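PDB 6CC2: cell division control protein 45 cdc45 putative from Entamoeba histolytica, which probably takes part in chromosomal DNA replication, as Cdc45 does in the eukaryotic replicative helicase. Local coordinates for residues N60-S65 against L513-D518. Sequence-based numbering, arbitrary orientation.
Sequences NYETLS and LQKSFD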
# COMPACT_ATOMS: atom_id res chain seq x y z
N ASN A 60 -4.25 -6.26 -12.62
CA ASN A 60 -3.40 -7.40 -12.93
C ASN A 60 -2.90 -7.23 -14.36
O ASN A 60 -3.31 -6.32 -15.08
CB ASN A 60 -4.15 -8.72 -12.73
CG ASN A 60 -5.41 -8.80 -13.55
OD1 ASN A 60 -5.38 -8.67 -14.80
ND2 ASN A 60 -6.55 -9.04 -12.88
N TYR A 61 -2.00 -8.13 -14.78
CA TYR A 61 -1.41 -7.98 -16.10
C TYR A 61 -2.34 -8.42 -17.22
O TYR A 61 -2.16 -7.99 -18.37
CB TYR A 61 -0.09 -8.74 -16.19
CG TYR A 61 1.02 -8.06 -15.44
CD1 TYR A 61 1.44 -6.79 -15.78
CD2 TYR A 61 1.65 -8.69 -14.38
CE1 TYR A 61 2.45 -6.16 -15.10
CE2 TYR A 61 2.67 -8.07 -13.68
CZ TYR A 61 3.08 -6.79 -14.05
OH TYR A 61 4.06 -6.14 -13.36
N GLU A 62 -3.33 -9.26 -16.92
CA GLU A 62 -4.32 -9.61 -17.93
C GLU A 62 -5.10 -8.38 -18.36
O GLU A 62 -5.35 -8.18 -19.56
CB GLU A 62 -5.26 -10.69 -17.40
CG GLU A 62 -4.57 -11.94 -16.89
CD GLU A 62 -5.56 -13.01 -16.45
OE1 GLU A 62 -6.68 -13.05 -17.01
OE2 GLU A 62 -5.22 -13.80 -15.55
N THR A 63 -5.55 -7.58 -17.39
CA THR A 63 -6.27 -6.35 -17.70
C THR A 63 -5.39 -5.38 -18.46
O THR A 63 -5.80 -4.81 -19.50
CB THR A 63 -6.78 -5.71 -16.40
OG1 THR A 63 -7.73 -6.58 -15.80
CG2 THR A 63 -7.43 -4.36 -16.68
N LEU A 64 -4.17 -5.18 -17.98
CA LEU A 64 -3.22 -4.32 -18.67
C LEU A 64 -3.10 -4.73 -20.13
O LEU A 64 -3.21 -3.90 -21.04
CB LEU A 64 -1.86 -4.36 -17.96
CG LEU A 64 -0.81 -3.38 -18.51
CD1 LEU A 64 0.19 -2.98 -17.43
CD2 LEU A 64 -0.06 -3.97 -19.69
N SER A 65 -2.89 -6.03 -20.38
CA SER A 65 -2.70 -6.51 -21.74
C SER A 65 -3.95 -6.30 -22.59
O SER A 65 -3.85 -5.90 -23.76
CB SER A 65 -2.32 -7.99 -21.71
OG SER A 65 -2.08 -8.46 -23.03
N LEU A 513 -11.48 -16.83 -9.55
CA LEU A 513 -12.53 -15.82 -9.69
C LEU A 513 -11.96 -14.42 -9.82
O LEU A 513 -12.55 -13.57 -10.52
CB LEU A 513 -13.47 -15.90 -8.48
CG LEU A 513 -14.44 -17.08 -8.39
CD1 LEU A 513 -13.80 -18.40 -8.78
CD2 LEU A 513 -15.01 -17.17 -6.97
N GLN A 514 -10.84 -14.16 -9.18
CA GLN A 514 -10.21 -12.85 -9.20
C GLN A 514 -8.71 -13.03 -9.01
O GLN A 514 -8.26 -13.95 -8.33
CB GLN A 514 -10.74 -11.93 -8.09
CG GLN A 514 -12.24 -11.84 -7.96
CD GLN A 514 -12.66 -11.00 -6.77
OE1 GLN A 514 -11.83 -10.34 -6.13
NE2 GLN A 514 -13.95 -11.01 -6.46
N LYS A 515 -7.94 -12.14 -9.60
CA LYS A 515 -6.52 -12.10 -9.29
C LYS A 515 -6.06 -10.66 -9.33
O LYS A 515 -6.57 -9.85 -10.12
CB LYS A 515 -5.70 -12.97 -10.25
CG LYS A 515 -5.49 -12.42 -11.63
CD LYS A 515 -4.49 -13.27 -12.42
CE LYS A 515 -3.09 -13.20 -11.83
NZ LYS A 515 -2.08 -13.96 -12.63
N SER A 516 -5.13 -10.34 -8.46
CA SER A 516 -4.48 -9.05 -8.46
C SER A 516 -2.99 -9.28 -8.69
O SER A 516 -2.56 -10.39 -9.02
CB SER A 516 -4.74 -8.32 -7.14
OG SER A 516 -3.96 -8.90 -6.13
N PHE A 517 -2.19 -8.25 -8.47
CA PHE A 517 -0.74 -8.43 -8.56
C PHE A 517 -0.17 -9.22 -7.37
O PHE A 517 0.96 -9.69 -7.47
CB PHE A 517 -0.06 -7.07 -8.66
CG PHE A 517 -0.36 -6.34 -9.92
CD1 PHE A 517 0.25 -6.71 -11.13
CD2 PHE A 517 -1.24 -5.26 -9.94
CE1 PHE A 517 -0.02 -6.05 -12.28
CE2 PHE A 517 -1.51 -4.58 -11.12
CZ PHE A 517 -0.90 -4.97 -12.30
N ASP A 518 -0.90 -9.34 -6.25
CA ASP A 518 -0.38 -10.08 -5.11
C ASP A 518 -1.38 -11.02 -4.43
O ASP A 518 -1.14 -11.46 -3.29
CB ASP A 518 0.17 -9.11 -4.04
CG ASP A 518 -0.87 -8.10 -3.59
OD1 ASP A 518 -2.08 -8.33 -3.80
OD2 ASP A 518 -0.48 -7.05 -3.03
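N60, the N-cap of helix 61-71, spends both ends of its side-chain amide: OD1 caps the helix while ND2 reaches across to the backbone of K515. The capping bond, T63 N to N60 OD1, is 2.8 Å long with an N-H...O angle of 164°. The second bond, N60 ND2 to K515 O at 2.9 Å, is equally straight; K515 O lies close to the amide plane of N60, although the donor sits above the K515 carbonyl plane. Two partners thus fix the amide's rotation, and N60 CG, between the backbone N and the carbonyl carbon (chi1 57°), keeps OD1 near the helix start. The contact joins the N-terminal parallel sheet, through the helix following strand 53-57, one of its two edge strands, to edge strand 514-515 of the C-terminal mixed sheet.

F517 supplies the apolar half: one ring face takes N60 CA, 3.8 Å from the centroid (CH-pi), and its edge meets the Y61 face in a T-shaped stack, planes at 82°. Y61 OH is hydrogen-bonded to A86 N; S516 OG accepts from D518 N (an ST turn) and is hydrogen-bonded to S519 OG. E62 OE2 approaches K515 closest at CD, 3.3 Å away.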